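Long-range contacts in hypothetical protein PH1789 (Pyrococcus horikoshii, PDB 1WR2), which has no assigned function but carries an ATP-grasp domain, an alpha+beta fold in which helices pack against antiparallel beta sheets: residues A[28-34]-A[196-200]; A[5-10]-A[204-208]; A[55-61]-A[112-116]; A[212-216]-A[226-230]. All coordinates share one frame; numbering follows the deposited sequence.

Contact 1. Residues A[28-34]-A[196-200]; sequences VLKAYGL and KVSKL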
loop_
_atom_site.group_PDB
_atom_site.type_symbol
_atom_site.label_atom_id
_atom_site.label_comp_id
_atom_site.label_asym_id
_atom_site.label_seq_id
_atom_site.Cartn_x
_atom_site.Cartn_y
_atom_site.Cartn_z
ATOM N N VAL A 28 -8.439 -2.351 -4.875
ATOM C CA VAL A 28 -9.096 -1.059 -5.034
ATOM C C VAL A 28 -8.154 -0.120 -5.789
ATOM O O VAL A 28 -8.564 0.588 -6.713
ATOM C CB VAL A 28 -9.441 -0.435 -3.669
ATOM C CG1 VAL A 28 -9.999 0.968 -3.863
ATOM C CG2 VAL A 28 -10.450 -1.309 -2.942
ATOM N N LEU A 29 -6.885 -0.134 -5.401
ATOM C CA LEU A 29 -5.891 0.715 -6.031
ATOM C C LEU A 29 -5.727 0.399 -7.515
ATOM O O LEU A 29 -5.736 1.307 -8.347
ATOM C CB LEU A 29 -4.550 0.589 -5.301
ATOM C CG LEU A 29 -4.577 0.937 -3.801
ATOM C CD1 LEU A 29 -3.161 0.887 -3.239
ATOM C CD2 LEU A 29 -5.156 2.321 -3.590
ATOM N N LYS A 30 -5.591 -0.881 -7.852
ATOM C CA LYS A 30 -5.438 -1.274 -9.248
ATOM C C LYS A 30 -6.639 -0.865 -10.100
ATOM O O LYS A 30 -6.483 -0.487 -11.262
ATOM C CB LYS A 30 -5.222 -2.791 -9.361
ATOM C CG LYS A 30 -3.848 -3.254 -8.896
ATOM C CD LYS A 30 -3.610 -4.737 -9.173
ATOM C CE LYS A 30 -4.537 -5.619 -8.362
ATOM N NZ LYS A 30 -4.222 -7.056 -8.578
ATOM N N ALA A 31 -7.832 -0.939 -9.519
ATOM C CA ALA A 31 -9.057 -0.587 -10.225
ATOM C C ALA A 31 -9.011 0.856 -10.715
ATOM O O ALA A 31 -9.789 1.249 -11.590
ATOM C CB ALA A 31 -10.262 -0.792 -9.312
ATOM N N TYR A 32 -8.097 1.643 -10.144
ATOM C CA TYR A 32 -7.943 3.039 -10.529
ATOM C C TYR A 32 -6.621 3.288 -11.251
ATOM O O TYR A 32 -6.165 4.423 -11.384
ATOM C CB TYR A 32 -8.086 3.939 -9.295
ATOM C CG TYR A 32 -9.531 4.249 -8.962
ATOM C CD1 TYR A 32 -10.139 5.409 -9.434
ATOM C CD2 TYR A 32 -10.307 3.355 -8.224
ATOM C CE1 TYR A 32 -11.489 5.670 -9.183
ATOM C CE2 TYR A 32 -11.654 3.606 -7.969
ATOM C CZ TYR A 32 -12.235 4.769 -8.455
ATOM O OH TYR A 32 -13.560 5.031 -8.204
ATOM N N GLY A 33 -6.001 2.206 -11.707
ATOM C CA GLY A 33 -4.764 2.320 -12.456
ATOM C C GLY A 33 -3.492 2.690 -11.725
ATOM O O GLY A 33 -2.494 2.999 -12.371
ATOM N N LEU A 34 -3.515 2.668 -10.397
ATOM C CA LEU A 34 -2.331 2.984 -9.600
ATOM C C LEU A 34 -1.276 1.900 -9.810
ATOM O O LEU A 34 -1.611 0.750 -10.066
ATOM C CB LEU A 34 -2.713 3.086 -8.119
ATOM C CG LEU A 34 -3.389 4.411 -7.760
ATOM C CD1 LEU A 34 -4.166 4.297 -6.461
ATOM C CD2 LEU A 34 -2.299 5.484 -7.663
ATOM N N LYS A 196 -4.690 10.147 -9.117
ATOM C CA LYS A 196 -5.449 8.907 -9.134
ATOM C C LYS A 196 -6.030 8.624 -7.751
ATOM O O LYS A 196 -7.173 8.191 -7.628
ATOM C CB LYS A 196 -4.565 7.749 -9.622
ATOM C CG LYS A 196 -4.388 7.749 -11.149
ATOM C CD LYS A 196 -3.442 6.663 -11.644
ATOM C CE LYS A 196 -3.484 6.586 -13.174
ATOM N NZ LYS A 196 -2.253 5.979 -13.744
ATOM N N VAL A 197 -5.262 8.871 -6.695
ATOM C CA VAL A 197 -5.809 8.647 -5.358
ATOM C C VAL A 197 -6.949 9.619 -5.102
ATOM O O VAL A 197 -7.968 9.261 -4.505
ATOM C CB VAL A 197 -4.736 8.840 -4.258
ATOM C CG1 VAL A 197 -5.397 8.841 -2.873
ATOM C CG2 VAL A 197 -3.707 7.727 -4.351
ATOM N N SER A 198 -6.768 10.858 -5.551
ATOM C CA SER A 198 -7.779 11.896 -5.383
ATOM C C SER A 198 -9.088 11.460 -6.043
ATOM O O SER A 198 -10.163 11.615 -5.473
ATOM C CB SER A 198 -7.279 13.206 -6.013
ATOM O OG SER A 198 -8.233 14.247 -5.909
ATOM N N LYS A 199 -8.976 10.912 -7.250
ATOM C CA LYS A 199 -10.126 10.439 -8.021
ATOM C C LYS A 199 -10.796 9.279 -7.293
ATOM O O LYS A 199 -12.015 9.264 -7.091
ATOM C CB LYS A 199 -9.653 9.997 -9.414
ATOM C CG LYS A 199 -10.683 9.243 -10.246
ATOM C CD LYS A 199 -11.965 10.045 -10.438
ATOM C CE LYS A 199 -12.971 9.269 -11.284
ATOM N NZ LYS A 199 -14.283 9.961 -11.357
ATOM N N LEU A 200 -9.980 8.314 -6.893
ATOM C CA LEU A 200 -10.446 7.138 -6.172
ATOM C C LEU A 200 -11.216 7.540 -4.912
ATOM O O LEU A 200 -12.323 7.053 -4.667
ATOM C CB LEU A 200 -9.231 6.264 -5.807
ATOM C CG LEU A 200 -9.375 4.906 -5.109
ATOM C CD1 LEU A 200 -8.053 4.180 -5.211
ATOM C CD2 LEU A 200 -9.771 5.068 -3.652
#
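Tyr32 and Leu200 form the centre of a packing contact between helix 187-203 and the C-terminal end of helix 22-30, where a type I turn from Lys30 to Gly33 leads the chain away. Both helices lie against the large antiparallel sheet of the ATP-grasp fold.

The aromatic interaction is a CH-pi contact. Leu200 CA sits over one face of the Tyr32 ring, 3.7 Å from its centroid and 18° off the normal, while Lys199 CG comes to the ring edge at 3.8 Å from CE1. A flat ring suits this place because it can lie close against helix backbone. The Tyr32 hydroxyl is hydrogen-bonded to Asp203, at the end of helix 187-203.

Apolar packing fills the side facing the sheet. Leu200, with CG anti to its backbone N (chi1 -177°), carries CD1 among Val28, Leu34 and Leu29, 3.8 Å from Leu29 CD2. Leu34 CD1 also meets Val197 CG2 at 4.1 Å.

The polar part lies at the outer end. Lys196, extended beyond CG, passes Leu34 in the opposite direction, CB lying 3.8 Å from Leu34 CD2. Its ammonium, which pairs more strongly with Asp192, adds a weak hydrogen bond from NZ to Gly33 O at 3.3 Å.

Contact 2. Residues A[5-10]-A[204-208]; sequences AVRVIE and LKDYI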
loop_
_atom_site.group_PDB
_atom_site.type_symbol
_atom_site.label_atom_id
_atom_site.label_comp_id
_atom_site.label_asym_id
_atom_site.label_seq_id
_atom_site.Cartn_x
_atom_site.Cartn_y
_atom_site.Cartn_z
ATOM N N ALA A 5 -13.902 -1.683 -7.768
ATOM C CA ALA A 5 -13.556 -1.160 -6.451
ATOM C C ALA A 5 -14.736 -1.292 -5.500
ATOM O O ALA A 5 -14.586 -1.761 -4.376
ATOM C CB ALA A 5 -13.129 0.310 -6.561
ATOM N N VAL A 6 -15.912 -0.876 -5.961
ATOM C CA VAL A 6 -17.124 -0.948 -5.152
ATOM C C VAL A 6 -17.445 -2.400 -4.812
ATOM O O VAL A 6 -18.023 -2.695 -3.766
ATOM C CB VAL A 6 -18.337 -0.330 -5.900
ATOM C CG1 VAL A 6 -19.605 -0.498 -5.071
ATOM C CG2 VAL A 6 -18.085 1.143 -6.177
ATOM N N ARG A 7 -17.054 -3.301 -5.704
ATOM C CA ARG A 7 -17.302 -4.726 -5.521
ATOM C C ARG A 7 -16.464 -5.262 -4.364
ATOM O O ARG A 7 -16.989 -5.861 -3.424
ATOM C CB ARG A 7 -16.950 -5.481 -6.803
ATOM C CG ARG A 7 -17.662 -6.819 -6.963
ATOM C CD ARG A 7 -16.746 -7.833 -7.621
ATOM N NE ARG A 7 -15.779 -8.354 -6.658
ATOM C CZ ARG A 7 -14.660 -8.992 -6.986
ATOM N NH1 ARG A 7 -14.356 -9.187 -8.261
ATOM N NH2 ARG A 7 -13.850 -9.442 -6.036
ATOM N N VAL A 8 -15.156 -5.037 -4.438
ATOM C CA VAL A 8 -14.250 -5.495 -3.395
ATOM C C VAL A 8 -14.639 -4.854 -2.066
ATOM O O VAL A 8 -14.644 -5.516 -1.028
ATOM C CB VAL A 8 -12.785 -5.141 -3.740
ATOM C CG1 VAL A 8 -11.842 -5.766 -2.725
ATOM C CG2 VAL A 8 -12.452 -5.631 -5.142
ATOM N N ILE A 9 -14.974 -3.567 -2.100
ATOM C CA ILE A 9 -15.374 -2.858 -0.889
ATOM C C ILE A 9 -16.642 -3.466 -0.284
ATOM O O ILE A 9 -16.670 -3.820 0.898
ATOM C CB ILE A 9 -15.613 -1.358 -1.174
ATOM C CG1 ILE A 9 -14.275 -0.666 -1.456
ATOM C CG2 ILE A 9 -16.305 -0.706 0.005
ATOM C CD1 ILE A 9 -14.398 0.795 -1.838
ATOM N N GLU A 10 -17.690 -3.587 -1.094
ATOM C CA GLU A 10 -18.950 -4.161 -0.622
ATOM C C GLU A 10 -18.716 -5.528 0.014
ATOM O O GLU A 10 -19.199 -5.810 1.115
ATOM C CB GLU A 10 -19.941 -4.308 -1.783
ATOM C CG GLU A 10 -20.631 -3.020 -2.217
ATOM C CD GLU A 10 -21.386 -2.341 -1.080
ATOM O OE1 GLU A 10 -21.943 -3.055 -0.216
ATOM O OE2 GLU A 10 -21.435 -1.092 -1.056
ATOM N N LEU A 204 -15.232 7.269 -4.132
ATOM C CA LEU A 204 -15.626 6.438 -3.008
ATOM C C LEU A 204 -15.709 7.159 -1.670
ATOM O O LEU A 204 -15.594 6.521 -0.623
ATOM C CB LEU A 204 -14.641 5.276 -2.890
ATOM C CG LEU A 204 -14.295 4.546 -4.193
ATOM C CD1 LEU A 204 -13.103 3.632 -3.954
ATOM C CD2 LEU A 204 -15.496 3.758 -4.693
ATOM N N LYS A 205 -15.917 8.474 -1.685
ATOM C CA LYS A 205 -15.975 9.217 -0.432
ATOM C C LYS A 205 -16.967 8.702 0.612
ATOM O O LYS A 205 -16.761 8.898 1.812
ATOM C CB LYS A 205 -16.211 10.712 -0.687
ATOM C CG LYS A 205 -17.439 11.067 -1.490
ATOM C CD LYS A 205 -17.587 12.584 -1.534
ATOM C CE LYS A 205 -18.599 13.027 -2.579
ATOM N NZ LYS A 205 -18.120 12.745 -3.968
ATOM N N ASP A 206 -18.035 8.037 0.182
ATOM C CA ASP A 206 -18.997 7.516 1.150
ATOM C C ASP A 206 -18.568 6.151 1.683
ATOM O O ASP A 206 -19.114 5.659 2.675
ATOM C CB ASP A 206 -20.391 7.409 0.525
ATOM C CG ASP A 206 -21.045 8.761 0.337
ATOM O OD1 ASP A 206 -21.145 9.513 1.330
ATOM O OD2 ASP A 206 -21.459 9.071 -0.801
ATOM N N TYR A 207 -17.582 5.551 1.025
ATOM C CA TYR A 207 -17.078 4.241 1.418
ATOM C C TYR A 207 -15.846 4.281 2.314
ATOM O O TYR A 207 -15.810 3.643 3.370
ATOM C CB TYR A 207 -16.725 3.419 0.178
ATOM C CG TYR A 207 -17.905 3.025 -0.674
ATOM C CD1 TYR A 207 -18.851 2.109 -0.213
ATOM C CD2 TYR A 207 -18.076 3.567 -1.946
ATOM C CE1 TYR A 207 -19.936 1.740 -1.000
ATOM C CE2 TYR A 207 -19.157 3.207 -2.741
ATOM C CZ TYR A 207 -20.082 2.294 -2.264
ATOM O OH TYR A 207 -21.151 1.938 -3.052
ATOM N N ILE A 208 -14.839 5.030 1.875
ATOM C CA ILE A 208 -13.564 5.131 2.579
ATOM C C ILE A 208 -13.454 6.196 3.671
ATOM O O ILE A 208 -13.755 7.370 3.454
ATOM C CB ILE A 208 -12.429 5.353 1.555
ATOM C CG1 ILE A 208 -12.476 4.241 0.509
ATOM C CG2 ILE A 208 -11.065 5.399 2.256
ATOM C CD1 ILE A 208 -11.676 4.539 -0.736
#
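Val6 and Ile9, less than one turn apart on the N-terminal helix 3-14, face Leu204 and Tyr207 in the helix-to-strand connection that leads from helix 187-203 into strand 208-218 of the large antiparallel sheet, with CA atoms 7.8 Å apart for Val6 and Leu204 and 7.7 Å for Ile9 and Tyr207. The turn is held by Leu204 O, which accepts from the N atoms of both Tyr207 and Ile208.

Ile9 uses two branches. Its CD1, at the end of an extended side chain (chi2 176°), meets Leu204 CD1 at 3.8 Å, and CG2 lies 3.8 Å from Tyr207 CD1. Val6 likewise divides its methyls: CG2 approaches Leu204 CD2 at 4.0 Å, while CG1 is 3.5 Å from Tyr207 OH. Branched residues suit this ridge of the helix because each can touch two partners.

Glu10, bent at chi2 (-57°), brings OE2 to the edge of the Tyr207 ring, 3.2 Å from CE1, with carboxylate and ring planes 77° apart. Met1 packs nearby on Val6 and Tyr207.

Cohesion between the N-terminal helix and the turn therefore rests on apolar packing, and the carboxylate oxygen, near the ring plane, probably gains a modest attraction from the slightly positive C-H rim.

Contact 3. Residues A[55-61]-A[112-116]; sequences IGYPVVL and VAPML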
loop_
_atom_site.group_PDB
_atom_site.type_symbol
_atom_site.label_atom_id
_atom_site.label_comp_id
_atom_site.label_asym_id
_atom_site.label_seq_id
_atom_site.Cartn_x
_atom_site.Cartn_y
_atom_site.Cartn_z
ATOM N N ILE A 55 6.302 -15.799 -10.428
ATOM C CA ILE A 55 6.841 -14.446 -10.452
ATOM C C ILE A 55 8.362 -14.394 -10.336
ATOM O O ILE A 55 8.967 -13.354 -10.599
ATOM C CB ILE A 55 6.215 -13.566 -9.344
ATOM C CG1 ILE A 55 6.641 -14.057 -7.965
ATOM C CG2 ILE A 55 4.695 -13.591 -9.464
ATOM C CD1 ILE A 55 6.134 -13.174 -6.845
ATOM N N GLY A 56 8.968 -15.516 -9.948
ATOM C CA GLY A 56 10.418 -15.589 -9.829
ATOM C C GLY A 56 11.022 -15.163 -8.500
ATOM O O GLY A 56 10.635 -14.141 -7.932
ATOM N N TYR A 57 11.979 -15.946 -8.004
ATOM C CA TYR A 57 12.653 -15.636 -6.742
ATOM C C TYR A 57 13.685 -14.527 -6.959
ATOM O O TYR A 57 14.173 -14.337 -8.074
ATOM C CB TYR A 57 13.364 -16.877 -6.185
ATOM C CG TYR A 57 12.448 -17.954 -5.643
ATOM C CD1 TYR A 57 11.875 -18.907 -6.483
ATOM C CD2 TYR A 57 12.159 -18.017 -4.274
ATOM C CE1 TYR A 57 11.034 -19.911 -5.970
ATOM C CE2 TYR A 57 11.325 -19.002 -3.754
ATOM C CZ TYR A 57 10.767 -19.947 -4.601
ATOM O OH TYR A 57 9.957 -20.928 -4.070
ATOM N N PRO A 58 14.036 -13.782 -5.899
ATOM C CA PRO A 58 13.545 -13.894 -4.520
ATOM C C PRO A 58 12.163 -13.269 -4.343
ATOM O O PRO A 58 11.801 -12.330 -5.052
ATOM C CB PRO A 58 14.612 -13.157 -3.724
ATOM C CG PRO A 58 14.990 -12.045 -4.656
ATOM C CD PRO A 58 15.102 -12.767 -5.988
ATOM N N VAL A 59 11.397 -13.784 -3.386
ATOM C CA VAL A 59 10.056 -13.265 -3.140
ATOM C C VAL A 59 9.849 -12.863 -1.689
ATOM O O VAL A 59 10.700 -13.110 -0.831
ATOM C CB VAL A 59 8.978 -14.304 -3.511
ATOM C CG1 VAL A 59 9.163 -14.751 -4.959
ATOM C CG2 VAL A 59 9.059 -15.500 -2.568
ATOM N N VAL A 60 8.701 -12.244 -1.440
ATOM C CA VAL A 60 8.291 -11.779 -0.121
ATOM C C VAL A 60 7.025 -12.529 0.270
ATOM O O VAL A 60 6.167 -12.766 -0.579
ATOM C CB VAL A 60 7.925 -10.273 -0.150
ATOM C CG1 VAL A 60 7.241 -9.870 1.149
ATOM C CG2 VAL A 60 9.162 -9.440 -0.372
ATOM N N LEU A 61 6.910 -12.918 1.538
ATOM C CA LEU A 61 5.694 -13.573 2.008
ATOM C C LEU A 61 5.076 -12.638 3.036
ATOM O O LEU A 61 5.777 -12.101 3.898
ATOM C CB LEU A 61 5.982 -14.940 2.644
ATOM C CG LEU A 61 6.383 -16.093 1.719
ATOM C CD1 LEU A 61 6.425 -17.380 2.536
ATOM C CD2 LEU A 61 5.375 -16.238 0.568
ATOM N N VAL A 112 2.140 -13.527 -1.917
ATOM C CA VAL A 112 3.458 -13.830 -2.466
ATOM C C VAL A 112 3.732 -12.689 -3.433
ATOM O O VAL A 112 3.032 -12.545 -4.433
ATOM C CB VAL A 112 3.473 -15.156 -3.262
ATOM C CG1 VAL A 112 4.883 -15.456 -3.731
ATOM C CG2 VAL A 112 2.939 -16.285 -2.416
ATOM N N ALA A 113 4.741 -11.880 -3.134
ATOM C CA ALA A 113 5.059 -10.741 -3.973
ATOM C C ALA A 113 6.525 -10.717 -4.368
ATOM O O ALA A 113 7.335 -11.484 -3.857
ATOM C CB ALA A 113 4.703 -9.454 -3.246
ATOM N N PRO A 114 6.886 -9.814 -5.285
ATOM C CA PRO A 114 8.279 -9.729 -5.715
ATOM C C PRO A 114 9.111 -8.800 -4.837
ATOM O O PRO A 114 8.574 -7.976 -4.084
ATOM C CB PRO A 114 8.153 -9.210 -7.145
ATOM C CG PRO A 114 6.996 -8.233 -7.013
ATOM C CD PRO A 114 6.007 -9.013 -6.159
ATOM N N MET A 115 10.427 -8.968 -4.913
ATOM C CA MET A 115 11.348 -8.110 -4.188
ATOM C C MET A 115 11.559 -6.930 -5.126
ATOM O O MET A 115 12.338 -7.006 -6.082
ATOM C CB MET A 115 12.672 -8.833 -3.935
ATOM C CG MET A 115 12.669 -9.731 -2.704
ATOM S SD MET A 115 12.513 -8.778 -1.170
ATOM C CE MET A 115 14.186 -8.137 -1.022
ATOM N N LEU A 116 10.843 -5.845 -4.861
ATOM C CA LEU A 116 10.921 -4.663 -5.699
ATOM C C LEU A 116 12.229 -3.901 -5.550
ATOM O O LEU A 116 12.816 -3.851 -4.467
ATOM C CB LEU A 116 9.741 -3.741 -5.394
ATOM C CG LEU A 116 8.357 -4.339 -5.674
ATOM C CD1 LEU A 116 7.285 -3.396 -5.154
ATOM C CD2 LEU A 116 8.192 -4.578 -7.170
HETATM O O HOH W 1 11.463 -10.748 -7.065
#
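Strands 59-64 and 109-114 are the two inner strands of the smaller, four-stranded antiparallel sheet of this ATP-grasp protein, and they meet here where the loop after helix 45-55 enters the first of them. Val60 and Ala113 form the hydrogen-bonded pair: Val60 N reaches Ala113 O at 2.9 Å and Ala113 N reaches Val60 O at 3.1 Å, with nearly straight N-H...O angles of 163° and 168°. Non-hydrogen-bonded pairs flank it, Leu61 with Val112 and Val59 with Pro114. A proline is tolerated at that last position because its missing N-H would not have pointed at Val59.

Beta-branched Val59, Val60 and Val112 favour the extended strand, and aliphatic side chains supply the packing. On the face carrying Leu61 and Val112, these two lie side by side and point the same way, with Leu61 CD2 3.9 Å from Val112 CG2; helices 45-55 and 84-101 cover this side. Ile55, at the helix end, places CG1 between its backbone N and carbonyl carbon (chi1 67°), which sends CD1 against the backbone of the second strand, 3.5 Å from Ala113 C.

Beyond the ladder Met115, bent at chi2 and chi3, curls back over the first strand. Its CG packs on Pro58 CG, and the flexible thioether puts SD 3.5 Å from Val60 CG2. Pro58, preceded by a cis peptide, stands off from Met115 backbone, and a water spans the gap: it donates to Pro58 O at 2.6 Å and accepts from Met115 N at 3.0 Å.

Contact 4. Residues A[212-216]-A[226-230]; sequences DLNPV and VIVDS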
loop_
_atom_site.group_PDB
_atom_site.type_symbol
_atom_site.label_atom_id
_atom_site.label_comp_id
_atom_site.label_asym_id
_atom_site.label_seq_id
_atom_site.Cartn_x
_atom_site.Cartn_y
_atom_site.Cartn_z
ATOM N N ASP A 212 -3.911 4.899 2.964
ATOM C CA ASP A 212 -2.582 5.369 2.649
ATOM C C ASP A 212 -1.911 4.374 1.743
ATOM O O ASP A 212 -2.381 3.245 1.575
ATOM C CB ASP A 212 -1.740 5.594 3.908
ATOM C CG ASP A 212 -1.482 4.323 4.678
ATOM O OD1 ASP A 212 -0.934 3.362 4.092
ATOM O OD2 ASP A 212 -1.825 4.291 5.876
ATOM N N LEU A 213 -0.842 4.840 1.113
ATOM C CA LEU A 213 -0.030 4.028 0.235
ATOM C C LEU A 213 1.291 4.214 0.955
ATOM O O LEU A 213 1.853 5.310 0.941
ATOM C CB LEU A 213 0.044 4.639 -1.162
ATOM C CG LEU A 213 -1.212 5.136 -1.880
ATOM C CD1 LEU A 213 -0.868 5.268 -3.349
ATOM C CD2 LEU A 213 -2.384 4.196 -1.696
ATOM N N ASN A 214 1.771 3.154 1.600
ATOM C CA ASN A 214 2.996 3.229 2.381
ATOM C C ASN A 214 3.533 1.823 2.621
ATOM O O ASN A 214 2.897 1.017 3.301
ATOM C CB ASN A 214 2.678 3.921 3.709
ATOM C CG ASN A 214 3.892 4.051 4.625
ATOM O OD1 ASN A 214 5.000 3.674 4.266
ATOM N ND2 ASN A 214 3.674 4.595 5.815
ATOM N N PRO A 215 4.736 1.530 2.101
ATOM C CA PRO A 215 5.499 2.524 1.338
ATOM C C PRO A 215 5.263 2.548 -0.158
ATOM O O PRO A 215 4.613 1.668 -0.721
ATOM C CB PRO A 215 6.948 2.178 1.677
ATOM C CG PRO A 215 6.907 0.698 1.810
ATOM C CD PRO A 215 5.602 0.416 2.533
ATOM N N VAL A 216 5.787 3.593 -0.785
ATOM C CA VAL A 216 5.725 3.768 -2.230
ATOM C C VAL A 216 7.169 4.070 -2.620
ATOM O O VAL A 216 7.821 4.884 -1.970
ATOM C CB VAL A 216 4.874 4.987 -2.647
ATOM C CG1 VAL A 216 5.058 5.250 -4.144
ATOM C CG2 VAL A 216 3.407 4.747 -2.332
ATOM N N VAL A 226 6.275 2.675 -7.735
ATOM C CA VAL A 226 5.573 1.447 -7.387
ATOM C C VAL A 226 5.081 1.467 -5.936
ATOM O O VAL A 226 5.792 1.904 -5.031
ATOM C CB VAL A 226 6.485 0.214 -7.616
ATOM C CG1 VAL A 226 7.638 0.213 -6.628
ATOM C CG2 VAL A 226 5.675 -1.058 -7.516
ATOM N N ILE A 227 3.852 1.008 -5.731
ATOM C CA ILE A 227 3.241 0.951 -4.404
ATOM C C ILE A 227 3.619 -0.373 -3.744
ATOM O O ILE A 227 3.338 -1.442 -4.281
ATOM C CB ILE A 227 1.713 1.047 -4.515
ATOM C CG1 ILE A 227 1.330 2.400 -5.122
ATOM C CG2 ILE A 227 1.072 0.846 -3.157
ATOM C CD1 ILE A 227 -0.121 2.481 -5.575
ATOM N N VAL A 228 4.250 -0.305 -2.579
ATOM C CA VAL A 228 4.682 -1.510 -1.889
ATOM C C VAL A 228 3.676 -2.097 -0.908
ATOM O O VAL A 228 3.541 -3.318 -0.800
ATOM C CB VAL A 228 6.025 -1.258 -1.179
ATOM C CG1 VAL A 228 6.516 -2.527 -0.497
ATOM C CG2 VAL A 228 7.047 -0.772 -2.201
ATOM N N ASP A 229 2.971 -1.239 -0.183
ATOM C CA ASP A 229 1.969 -1.706 0.773
ATOM C C ASP A 229 0.888 -0.636 0.797
ATOM O O ASP A 229 1.125 0.491 0.359
ATOM C CB ASP A 229 2.584 -1.852 2.168
ATOM C CG ASP A 229 1.779 -2.774 3.073
ATOM O OD1 ASP A 229 0.555 -2.896 2.878
ATOM O OD2 ASP A 229 2.368 -3.375 3.994
ATOM N N SER A 230 -0.286 -0.981 1.304
ATOM C CA SER A 230 -1.395 -0.038 1.373
ATOM C C SER A 230 -2.428 -0.492 2.393
ATOM O O SER A 230 -2.598 -1.689 2.636
ATOM C CB SER A 230 -2.075 0.091 0.006
ATOM O OG SER A 230 -3.230 0.916 0.070
#
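Leu213 and Ile227 meet in the beta hairpin of strands 208-218 and 225-234, within the large antiparallel sheet at the heart of the ATP-grasp fold. The tightly packed part is the face bearing Leu213, Val216, Ile227 and Ser230, all buried. Leu213 CD1 touches Ile227 CD1 at 3.6 Å, and Val216 lies alongside Ile227, both pointing the same way. Leu29 and Val197, from the two helices covering this face, press on Leu213, so branched aliphatic residues fit.

Leu213 with Ser230 and Val216 with Ile227 are both non-hydrogen-bonded antiparallel pairs, yet they are three residues apart, an odd spacing that a regular ladder does not give. Both strands break between them: Pro215 follows a cis peptide, and Val228 takes helix-like backbone angles. The irregular bonds centre on Pro215 O, which accepts from Val228 N at 2.7 Å and weakly from Asp229 N at 3.4 Å. Asn214 N reaches Asp229 O at 3.0 Å, but from 44° above the carbonyl plane.

The other side differs in exposure: its residues are partly exposed. Pro215 CG still rests on Val228 CB at 3.7 Å, but the CB of Asn214 points away from the partner strand. In the Asp229 carboxylate, OD1 accepts from Ser230 N at 2.6 Å through its anti lone pair, while OD2 forms a salt bridge with Lys71.

Ser230 returns to the buried face. Its small side chain fits beneath helix 22-30, and with OG anti to the backbone N (chi1 175°) the buried hydroxyl donates to Asp212 O at 2.9 Å.

How the contacts relate
The centre of contact 4 lies about 3 Å from that of the chain, whereas contacts 2 and 3 are both centred about 16 Å out; all four are only partly buried. The helical elements of contact 1 cover the buried face of contact 4, Leu34 packing on Ile227. The turn of contact 2 directly follows helix 187-203, and contacts 1 and 2 touch where Leu200 packs on Ile208 and Tyr32 on Ala5. Contact 3 belongs to the other sheet and reaches contact 4 through Leu116 on Val226 and Val228. Backbone hydrogen bonds join the strands, regular in contact 3 and distorted in contact 4, whereas contacts 1 and 2 rely mainly on side-chain packing, with charged residues at their outer margins.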